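PDB 3D8K: protein phosphatase 2C from Toxoplasma gondii, which probably removes phosphate groups from phosphoserine and phosphothreonine residues of proteins, as a metal-dependent serine/threonine phosphatase of the PP2C family. Local coordinates for residues S62-W65 / L66-V70; V80-E83 / E84-Q88; F258-P261 / G262-I265; F276-H279 / A280-A283. One frame throughout, in Å; residues are numbered along the deposited sequence.

Contact 1 (S62-W65 / L66-V70)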
loop_
_atom_site.group_PDB
_atom_site.type_symbol
_atom_site.label_atom_id
_atom_site.label_comp_id
_atom_site.label_asym_id
_atom_site.label_seq_id
_atom_site.Cartn_x
_atom_site.Cartn_y
_atom_site.Cartn_z
ATOM N N SER C 62 -20.310 26.915 -17.580
ATOM C CA SER C 62 -21.155 26.205 -16.638
ATOM C C SER C 62 -20.963 24.686 -16.733
ATOM O O SER C 62 -21.057 23.971 -15.737
ATOM C CB SER C 62 -22.617 26.594 -16.850
ATOM O OG SER C 62 -22.907 27.786 -16.146
ATOM N N ALA C 63 -20.692 24.189 -17.929
ATOM C CA ALA C 63 -20.457 22.764 -18.096
ATOM C C ALA C 63 -19.079 22.432 -17.516
ATOM O O ALA C 63 -18.942 21.541 -16.683
ATOM C CB ALA C 63 -20.496 22.413 -19.553
HETATM N N MSE C 64 -18.074 23.188 -17.948
HETATM C CA MSE C 64 -16.681 23.001 -17.527
HETATM C C MSE C 64 -16.396 23.083 -16.034
HETATM O O MSE C 64 -15.424 22.512 -15.571
HETATM C CB MSE C 64 -15.767 23.984 -18.259
HETATM C CG MSE C 64 -14.310 23.733 -18.016
HETATM SE SE MSE C 64 -13.740 21.905 -18.557
HETATM C CE MSE C 64 -13.764 22.214 -20.526
ATOM N N TRP C 65 -17.233 23.797 -15.292
ATOM C CA TRP C 65 -17.066 23.921 -13.847
ATOM C C TRP C 65 -17.551 22.612 -13.251
ATOM O O TRP C 65 -16.951 22.037 -12.342
ATOM C CB TRP C 65 -17.943 25.056 -13.324
ATOM C CG TRP C 65 -17.856 25.266 -11.847
ATOM C CD1 TRP C 65 -16.968 26.052 -11.183
ATOM C CD2 TRP C 65 -18.687 24.670 -10.846
ATOM N NE1 TRP C 65 -17.193 25.990 -9.833
ATOM C CE2 TRP C 65 -18.254 25.147 -9.595
ATOM C CE3 TRP C 65 -19.779 23.785 -10.887
ATOM C CZ2 TRP C 65 -18.844 24.762 -8.389
ATOM C CZ3 TRP C 65 -20.375 23.396 -9.686
ATOM C CH2 TRP C 65 -19.909 23.892 -8.453
ATOM N N LEU C 66 -18.671 22.155 -13.786
ATOM C CA LEU C 66 -19.280 20.924 -13.336
ATOM C C LEU C 66 -18.379 19.720 -13.565
ATOM O O LEU C 66 -18.104 18.951 -12.646
ATOM C CB LEU C 66 -20.602 20.724 -14.066
ATOM C CG LEU C 66 -21.677 21.764 -13.769
ATOM C CD1 LEU C 66 -22.815 21.579 -14.741
ATOM C CD2 LEU C 66 -22.153 21.634 -12.342
ATOM N N ALA C 67 -17.925 19.560 -14.801
ATOM C CA ALA C 67 -17.069 18.441 -15.156
ATOM C C ALA C 67 -15.797 18.366 -14.314
ATOM O O ALA C 67 -15.251 17.278 -14.125
ATOM C CB ALA C 67 -16.721 18.496 -16.638
ATOM N N GLN C 68 -15.325 19.501 -13.802
ATOM C CA GLN C 68 -14.119 19.484 -12.981
ATOM C C GLN C 68 -14.373 19.630 -11.475
ATOM O O GLN C 68 -13.437 19.640 -10.681
ATOM C CB GLN C 68 -13.132 20.548 -13.470
ATOM C CG GLN C 68 -13.636 21.980 -13.430
ATOM C CD GLN C 68 -13.035 22.830 -14.550
ATOM O OE1 GLN C 68 -13.285 24.038 -14.637
ATOM N NE2 GLN C 68 -12.249 22.193 -15.422
ATOM N N ASN C 69 -15.638 19.710 -11.080
ATOM C CA ASN C 69 -15.989 19.837 -9.670
ATOM C C ASN C 69 -16.919 18.735 -9.191
ATOM O O ASN C 69 -17.166 18.608 -7.996
ATOM C CB ASN C 69 -16.674 21.180 -9.410
ATOM C CG ASN C 69 -15.702 22.334 -9.382
ATOM O OD1 ASN C 69 -14.830 22.403 -8.518
ATOM N ND2 ASN C 69 -15.840 23.251 -10.335
ATOM N N VAL C 70 -17.434 17.930 -10.112
ATOM C CA VAL C 70 -18.378 16.898 -9.722
ATOM C C VAL C 70 -17.850 15.763 -8.837
ATOM O O VAL C 70 -18.534 15.337 -7.894
ATOM C CB VAL C 70 -19.093 16.307 -10.954
ATOM C CG1 VAL C 70 -18.133 15.490 -11.797
ATOM C CG2 VAL C 70 -20.280 15.486 -10.489
#
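Asn69 folds back along helix 61-74 to meet Trp65, one helical turn earlier, with CB, CG and ND2 in turn. Its CB sits almost squarely over the six-membered ring of the indole, 4.1 Å from the centroid of the Trp65 benzo ring, a CH-pi contact. With CG anti to its own carbonyl carbon (chi1 -76°), the side chain then leans across the indole, and CG passes 3.8 Å from Trp65 CE2. At the tip ND2 comes to lie over the pyrrole half of the same face, 2.9 Å above the ring plane. From there it donates to the backbone of the residue whose ring it covers: Asn69 ND2 is 2.6 Å from Trp65 O in a clearly bent bond, approaching at 32° from the carbonyl plane. Amide and indole planes stand 41° apart, so this is no parallel stack.

The benzo side of the indole has a second partner. Leu66 crosses it at about a right angle and brings its CD2 methyl to 3.5 Å from Trp65 CE3, while Leu66 CG is level with the ring at its edge. Ordinary helix bonding accompanies these contacts, with Ala67 N donating to Ala63 O at 2.9 Å.

Trp65 also packs on Asp95 and Leu96 of helix 82-97, and Leu66 on Met92, where the two helices meet. The asparagine amide thus works as both ring cover and hydrogen-bond donor, and the bond to the backbone probably helps keep the tilted amide, ND2 foremost, over the indole.

Contact 2 (V80-E83 / E84-Q88)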
loop_
_atom_site.group_PDB
_atom_site.type_symbol
_atom_site.label_atom_id
_atom_site.label_comp_id
_atom_site.label_asym_id
_atom_site.label_seq_id
_atom_site.Cartn_x
_atom_site.Cartn_y
_atom_site.Cartn_z
ATOM N N VAL C 80 -24.707 5.448 -2.506
ATOM C CA VAL C 80 -25.169 5.802 -3.830
ATOM C C VAL C 80 -26.622 5.401 -3.995
ATOM O O VAL C 80 -26.943 4.230 -4.127
ATOM C CB VAL C 80 -24.277 5.147 -4.913
ATOM C CG1 VAL C 80 -23.997 3.706 -4.536
ATOM C CG2 VAL C 80 -24.951 5.216 -6.273
ATOM N N ASN C 81 -27.495 6.401 -3.930
ATOM C CA ASN C 81 -28.931 6.222 -4.084
ATOM C C ASN C 81 -29.563 7.564 -4.412
ATOM O O ASN C 81 -28.889 8.592 -4.465
ATOM C CB ASN C 81 -29.576 5.646 -2.814
ATOM C CG ASN C 81 -29.469 6.574 -1.611
ATOM O OD1 ASN C 81 -29.910 7.718 -1.648
ATOM N ND2 ASN C 81 -28.889 6.071 -0.529
ATOM N N GLU C 82 -30.869 7.543 -4.631
ATOM C CA GLU C 82 -31.601 8.753 -4.958
ATOM C C GLU C 82 -31.385 9.883 -3.959
ATOM O O GLU C 82 -30.832 10.914 -4.314
ATOM C CB GLU C 82 -33.085 8.426 -5.074
ATOM C CG GLU C 82 -33.994 9.620 -5.162
ATOM C CD GLU C 82 -35.418 9.210 -5.460
ATOM O OE1 GLU C 82 -36.309 10.085 -5.445
ATOM O OE2 GLU C 82 -35.642 8.003 -5.716
ATOM N N GLU C 83 -31.805 9.688 -2.713
ATOM C CA GLU C 83 -31.671 10.718 -1.682
ATOM C C GLU C 83 -30.290 11.344 -1.627
ATOM O O GLU C 83 -30.155 12.571 -1.572
ATOM C CB GLU C 83 -32.020 10.150 -0.310
ATOM C CG GLU C 83 -33.353 9.410 -0.300
ATOM C CD GLU C 83 -33.199 7.893 -0.224
ATOM O OE1 GLU C 83 -33.081 7.365 0.908
ATOM O OE2 GLU C 83 -33.188 7.239 -1.292
ATOM N N GLU C 84 -29.262 10.506 -1.647
ATOM C CA GLU C 84 -27.891 10.997 -1.589
ATOM C C GLU C 84 -27.446 11.692 -2.879
ATOM O O GLU C 84 -26.694 12.656 -2.829
ATOM C CB GLU C 84 -26.941 9.850 -1.260
ATOM C CG GLU C 84 -25.796 10.266 -0.365
ATOM C CD GLU C 84 -26.274 10.746 0.996
ATOM O OE1 GLU C 84 -26.909 9.954 1.723
ATOM O OE2 GLU C 84 -26.017 11.918 1.338
ATOM N N ILE C 85 -27.915 11.210 -4.024
ATOM C CA ILE C 85 -27.542 11.799 -5.303
ATOM C C ILE C 85 -28.240 13.143 -5.528
ATOM O O ILE C 85 -27.670 14.065 -6.120
ATOM C CB ILE C 85 -27.890 10.849 -6.477
ATOM C CG1 ILE C 85 -27.089 9.549 -6.361
ATOM C CG2 ILE C 85 -27.565 11.507 -7.799
ATOM C CD1 ILE C 85 -27.472 8.479 -7.396
ATOM N N THR C 86 -29.479 13.244 -5.058
ATOM C CA THR C 86 -30.261 14.464 -5.202
ATOM C C THR C 86 -29.682 15.589 -4.346
ATOM O O THR C 86 -29.625 16.743 -4.768
ATOM C CB THR C 86 -31.727 14.220 -4.788
ATOM O OG1 THR C 86 -32.363 13.391 -5.765
ATOM C CG2 THR C 86 -32.479 15.524 -4.668
ATOM N N ARG C 87 -29.247 15.229 -3.147
ATOM C CA ARG C 87 -28.689 16.179 -2.194
ATOM C C ARG C 87 -27.431 16.853 -2.705
ATOM O O ARG C 87 -27.215 18.039 -2.479
ATOM C CB ARG C 87 -28.388 15.468 -0.883
ATOM C CG ARG C 87 -27.745 16.342 0.151
ATOM C CD ARG C 87 -27.232 15.512 1.308
ATOM N NE ARG C 87 -28.317 14.927 2.083
ATOM C CZ ARG C 87 -29.166 15.634 2.813
ATOM N NH1 ARG C 87 -29.053 16.955 2.863
ATOM N NH2 ARG C 87 -30.121 15.016 3.499
ATOM N N GLN C 88 -26.601 16.094 -3.406
ATOM C CA GLN C 88 -25.360 16.637 -3.931
ATOM C C GLN C 88 -25.662 17.581 -5.095
ATOM O O GLN C 88 -24.966 18.585 -5.298
ATOM C CB GLN C 88 -24.451 15.494 -4.374
ATOM C CG GLN C 88 -23.014 15.636 -3.914
ATOM C CD GLN C 88 -22.890 15.951 -2.430
ATOM O OE1 GLN C 88 -23.507 15.302 -1.585
ATOM N NE2 GLN C 88 -22.073 16.941 -2.108
#
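Val80 only brushes the first turn of helix 82-97, its CG2 methyl 4.3 Å from Ile85 CD1. Both side chains also rest on Phe111 of strand 106-115; Val80 touches His169 as well and Ile85 touches Ala171, both of strand 165-173.

Asn81 comes next, in the N-cap position. Its chi1 of 64° sets CG between the backbone N and the carbonyl carbon, and this turns the amide oxygen back toward the opening turn. Asn81 OD1 accepts from Glu84 N at 2.9 Å in a nearly straight bond (173° at the hydrogen), with the donor tilted 31° from the plane of the side-chain carbonyl. The other branch of the amide, ND2, is tied to Asp79, so both ends of the group are engaged, which probably fixes the rotation of the amide. This is the classic asparagine N-cap, starting a helix that lies along the six-stranded sheet of the PP2C sandwich.

Glu82 runs side by side with Thr86, the two pointing the same way. Its carbonyl serves two donors of that threonine: Thr86 N lies 2.8 Å from Glu82 O, and Thr86 OG1 adds a weak bond at 3.3 Å.

Glu83 contributes its backbone, Arg87 N donating to Glu83 O at 3.2 Å. A bound sulfate, probably from the crystallisation liquor, is about 5 Å from the Arg87 side chain. Beyond Glu83, Glu84 OE2 forms a salt bridge with Arg156 of the second subunit, while Arg87 NE approaches the same Glu84 OE2 only at a long 3.9 Å.

Contact 3 (F258-P261 / G262-I265)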
loop_
_atom_site.group_PDB
_atom_site.type_symbol
_atom_site.label_atom_id
_atom_site.label_comp_id
_atom_site.label_asym_id
_atom_site.label_seq_id
_atom_site.Cartn_x
_atom_site.Cartn_y
_atom_site.Cartn_z
ATOM N N PHE C 258 -30.734 -2.885 -13.633
ATOM C CA PHE C 258 -29.655 -3.857 -13.539
ATOM C C PHE C 258 -29.401 -4.320 -14.963
ATOM O O PHE C 258 -30.292 -4.265 -15.801
ATOM C CB PHE C 258 -30.027 -5.050 -12.664
ATOM C CG PHE C 258 -31.097 -5.904 -13.238
ATOM C CD1 PHE C 258 -32.405 -5.452 -13.302
ATOM C CD2 PHE C 258 -30.797 -7.161 -13.732
ATOM C CE1 PHE C 258 -33.403 -6.240 -13.854
ATOM C CE2 PHE C 258 -31.787 -7.963 -14.290
ATOM C CZ PHE C 258 -33.098 -7.499 -14.350
ATOM N N ALA C 259 -28.180 -4.749 -15.238
ATOM C CA ALA C 259 -27.818 -5.210 -16.564
ATOM C C ALA C 259 -26.990 -6.448 -16.405
ATOM O O ALA C 259 -26.193 -6.558 -15.482
ATOM C CB ALA C 259 -27.015 -4.169 -17.283
ATOM N N TYR C 260 -27.179 -7.382 -17.324
ATOM C CA TYR C 260 -26.454 -8.636 -17.294
ATOM C C TYR C 260 -25.120 -8.424 -17.981
ATOM O O TYR C 260 -24.984 -7.501 -18.780
ATOM C CB TYR C 260 -27.269 -9.702 -18.034
ATOM C CG TYR C 260 -28.560 -10.123 -17.350
ATOM C CD1 TYR C 260 -28.535 -10.743 -16.107
ATOM C CD2 TYR C 260 -29.805 -9.947 -17.972
ATOM C CE1 TYR C 260 -29.709 -11.183 -15.492
ATOM C CE2 TYR C 260 -30.989 -10.387 -17.370
ATOM C CZ TYR C 260 -30.934 -11.010 -16.124
ATOM O OH TYR C 260 -32.093 -11.483 -15.506
ATOM N N PRO C 261 -24.100 -9.237 -17.650
ATOM C CA PRO C 261 -22.799 -9.073 -18.309
ATOM C C PRO C 261 -23.050 -9.327 -19.792
ATOM O O PRO C 261 -23.850 -10.194 -20.151
ATOM C CB PRO C 261 -21.951 -10.154 -17.666
ATOM C CG PRO C 261 -22.469 -10.188 -16.291
ATOM C CD PRO C 261 -23.972 -10.119 -16.480
ATOM N N GLY C 262 -22.391 -8.563 -20.650
ATOM C CA GLY C 262 -22.622 -8.722 -22.065
ATOM C C GLY C 262 -23.441 -7.547 -22.548
ATOM O O GLY C 262 -23.495 -7.281 -23.746
ATOM N N ASP C 263 -24.087 -6.840 -21.617
ATOM C CA ASP C 263 -24.882 -5.662 -21.972
ATOM C C ASP C 263 -23.971 -4.428 -22.141
ATOM O O ASP C 263 -22.815 -4.432 -21.704
ATOM C CB ASP C 263 -25.957 -5.370 -20.909
ATOM C CG ASP C 263 -27.081 -6.420 -20.879
ATOM O OD1 ASP C 263 -27.367 -7.039 -21.919
ATOM O OD2 ASP C 263 -27.697 -6.612 -19.808
ATOM N N ASP C 264 -24.498 -3.392 -22.796
ATOM C CA ASP C 264 -23.777 -2.139 -23.050
ATOM C C ASP C 264 -24.614 -0.935 -22.635
ATOM O O ASP C 264 -25.844 -1.005 -22.617
ATOM C CB ASP C 264 -23.459 -1.984 -24.545
ATOM C CG ASP C 264 -22.196 -2.708 -24.958
ATOM O OD1 ASP C 264 -22.115 -3.934 -24.725
ATOM O OD2 ASP C 264 -21.284 -2.060 -25.521
ATOM N N ILE C 265 -23.942 0.168 -22.307
ATOM C CA ILE C 265 -24.622 1.400 -21.935
ATOM C C ILE C 265 -24.235 2.456 -22.941
ATOM O O ILE C 265 -23.061 2.646 -23.238
ATOM C CB ILE C 265 -24.217 1.901 -20.561
ATOM C CG1 ILE C 265 -24.616 0.897 -19.507
ATOM C CG2 ILE C 265 -24.935 3.212 -20.255
ATOM C CD1 ILE C 265 -24.155 1.293 -18.140
HETATM O O HOH W 1 -25.996 -9.442 -21.807
#
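Asp263 turns its carboxylate back across the chain toward Tyr260, whereas the phenol of Tyr260 leads off the other way. In the aspartate a chi1 of -69° sets CG on the side of the backbone N, which brings OD2 up to the backbone N of Tyr260: Tyr260 N donates to Asp263 OD2 at 2.7 Å in a bent bond. The oxygen is met on its anti side, with the donor 35° out of the carboxylate plane. The same OD2 lies 3.6 Å from Ala259 CB, and it approaches the Tyr260 ring obliquely. A backbone bond runs the opposite way, Asp263 N to Tyr260 O at 3.0 Å, so the two residues grip each other twice.

That second bond closes a type II beta turn from Tyr260 to Asp263, with Pro261 and Gly262 at its corners. Gly262 has a positive phi of 106°, the conformation glycine readily adopts at the third position of such a turn. The turn carries the chain from strand 253-259, at the border of the six-stranded sheet, to strand 264-268 within the eight-stranded one, and so crosses between the two layers of the PP2C beta-sandwich.

On the other branch of the carboxylate, a water spans the corner, donating to Asp263 OD1 at 2.8 Å and to Pro261 O at 2.8 Å. Asp263 OD1 is also bonded to Ser182, and OD2 pairs with Arg126, leaving the buried charge with partners at both oxygens. Tyr260 ends in a hydrogen bond to Asp158, and its CZ lies at the edge of the Phe258 ring, in the plane of that ring.

Contact 4 (F276-H279 / A280-A283)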
loop_
_atom_site.group_PDB
_atom_site.type_symbol
_atom_site.label_atom_id
_atom_site.label_comp_id
_atom_site.label_asym_id
_atom_site.label_seq_id
_atom_site.Cartn_x
_atom_site.Cartn_y
_atom_site.Cartn_z
ATOM N N PHE C 276 -34.334 12.192 -35.177
ATOM C CA PHE C 276 -35.057 10.947 -35.348
ATOM C C PHE C 276 -36.549 11.200 -35.318
ATOM O O PHE C 276 -37.052 11.878 -34.427
ATOM C CB PHE C 276 -34.681 9.945 -34.263
ATOM C CG PHE C 276 -33.440 9.160 -34.573
ATOM C CD1 PHE C 276 -32.210 9.533 -34.048
ATOM C CD2 PHE C 276 -33.504 8.044 -35.394
ATOM C CE1 PHE C 276 -31.064 8.804 -34.332
ATOM C CE2 PHE C 276 -32.364 7.310 -35.684
ATOM C CZ PHE C 276 -31.142 7.692 -35.149
ATOM N N ARG C 277 -37.258 10.647 -36.295
ATOM C CA ARG C 277 -38.703 10.816 -36.397
ATOM C C ARG C 277 -39.457 10.450 -35.116
ATOM O O ARG C 277 -40.642 10.751 -34.979
ATOM C CB ARG C 277 -39.230 9.977 -37.560
ATOM C CG ARG C 277 -39.018 8.486 -37.392
ATOM C CD ARG C 277 -39.339 7.747 -38.674
ATOM N NE ARG C 277 -39.565 6.328 -38.427
ATOM C CZ ARG C 277 -39.960 5.464 -39.353
ATOM N NH1 ARG C 277 -40.166 5.879 -40.597
ATOM N NH2 ARG C 277 -40.166 4.190 -39.036
ATOM N N SER C 278 -38.769 9.803 -34.182
ATOM C CA SER C 278 -39.384 9.395 -32.922
ATOM C C SER C 278 -38.328 8.939 -31.923
ATOM O O SER C 278 -37.187 8.663 -32.292
ATOM C CB SER C 278 -40.360 8.244 -33.159
ATOM O OG SER C 278 -39.653 7.051 -33.455
ATOM N N HIS C 279 -38.703 8.859 -30.655
ATOM C CA HIS C 279 -37.757 8.406 -29.653
ATOM C C HIS C 279 -37.597 6.892 -29.806
ATOM O O HIS C 279 -36.652 6.298 -29.287
ATOM C CB HIS C 279 -38.241 8.758 -28.240
ATOM C CG HIS C 279 -39.503 8.065 -27.837
ATOM N ND1 HIS C 279 -39.957 8.051 -26.537
ATOM C CD2 HIS C 279 -40.406 7.357 -28.559
ATOM C CE1 HIS C 279 -41.084 7.363 -26.473
ATOM N NE2 HIS C 279 -41.378 6.932 -27.686
ATOM N N ALA C 280 -38.531 6.277 -30.529
ATOM C CA ALA C 280 -38.492 4.843 -30.769
ATOM C C ALA C 280 -37.486 4.617 -31.880
ATOM O O ALA C 280 -36.803 3.594 -31.928
ATOM C CB ALA C 280 -39.862 4.341 -31.189
ATOM N N ALA C 281 -37.401 5.589 -32.780
ATOM C CA ALA C 281 -36.461 5.506 -33.889
ATOM C C ALA C 281 -35.049 5.373 -33.313
ATOM O O ALA C 281 -34.244 4.567 -33.794
ATOM C CB ALA C 281 -36.572 6.756 -34.771
ATOM N N ILE C 282 -34.769 6.163 -32.274
ATOM C CA ILE C 282 -33.473 6.167 -31.595
ATOM C C ILE C 282 -33.148 4.792 -31.004
ATOM O O ILE C 282 -32.084 4.234 -31.261
ATOM C CB ILE C 282 -33.448 7.231 -30.458
ATOM C CG1 ILE C 282 -33.571 8.637 -31.050
ATOM C CG2 ILE C 282 -32.158 7.135 -29.668
ATOM C CD1 ILE C 282 -33.672 9.769 -30.008
ATOM N N ALA C 283 -34.062 4.246 -30.211
ATOM C CA ALA C 283 -33.837 2.944 -29.608
ATOM C C ALA C 283 -33.518 1.949 -30.710
ATOM O O ALA C 283 -32.602 1.134 -30.591
ATOM C CB ALA C 283 -35.070 2.500 -28.842
#
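The Phe276 ring lies with one face over the start of helix 279-288. Ile282 CA stands over the middle of that face, 4.2 Å from the centroid and 7° off the normal, a CH-pi contact. Two further carbons grip the ring near its root: Ile282 CG1 is 3.4 Å from Phe276 CD1, and the methyl of Ala281 comes in obliquely, its CB 3.4 Å from Phe276 CD2. The other flat group, the His279 ring, is approached obliquely by Ala280 N, with His279 CD2 as its nearest ring atom. The phenylalanine also touches Arg310, while Ile282 also touches Phe273 and Arg177.

Between the Phe276 ring and the helix comes Ser278, the N-cap residue. With chi1 at 72° its OG is swung over the backbone to face the first turn, where it accepts from Ala281 N at 2.8 Å and, weakly, from Ala280 N at 3.2 Å. The backbone bonds that follow are weak too, Ile282 N to Ser278 O measuring 3.5 Å.

A polar cap and an apolar lid thus close the same helix end: the serine hydroxyl takes up amide hydrogens that the first turn leaves poorly paired, and the aromatic ring covers the backbone just beyond them.

In the fold
Contacts 1 and 2 belong to consecutive helices, 61-74 and 82-97, which pack together although the two contacts themselves do not touch; further along the chain, contact 3 leads into strand 264-268 and contact 4 opens the helix that follows it. Contact 3 is the buried one, contact 4 sits at the surface, and the helical pair is intermediate. Their chemistry follows. Buried 258-265 relies on a carboxylate with several partners, a water among them. Contacts 2 and 4 both cap helix starts, one with an asparagine amide and the other with a serine hydroxyl, but only contact 2 reaches another subunit. Contact 1, within a helix, instead lays an amide over an indole.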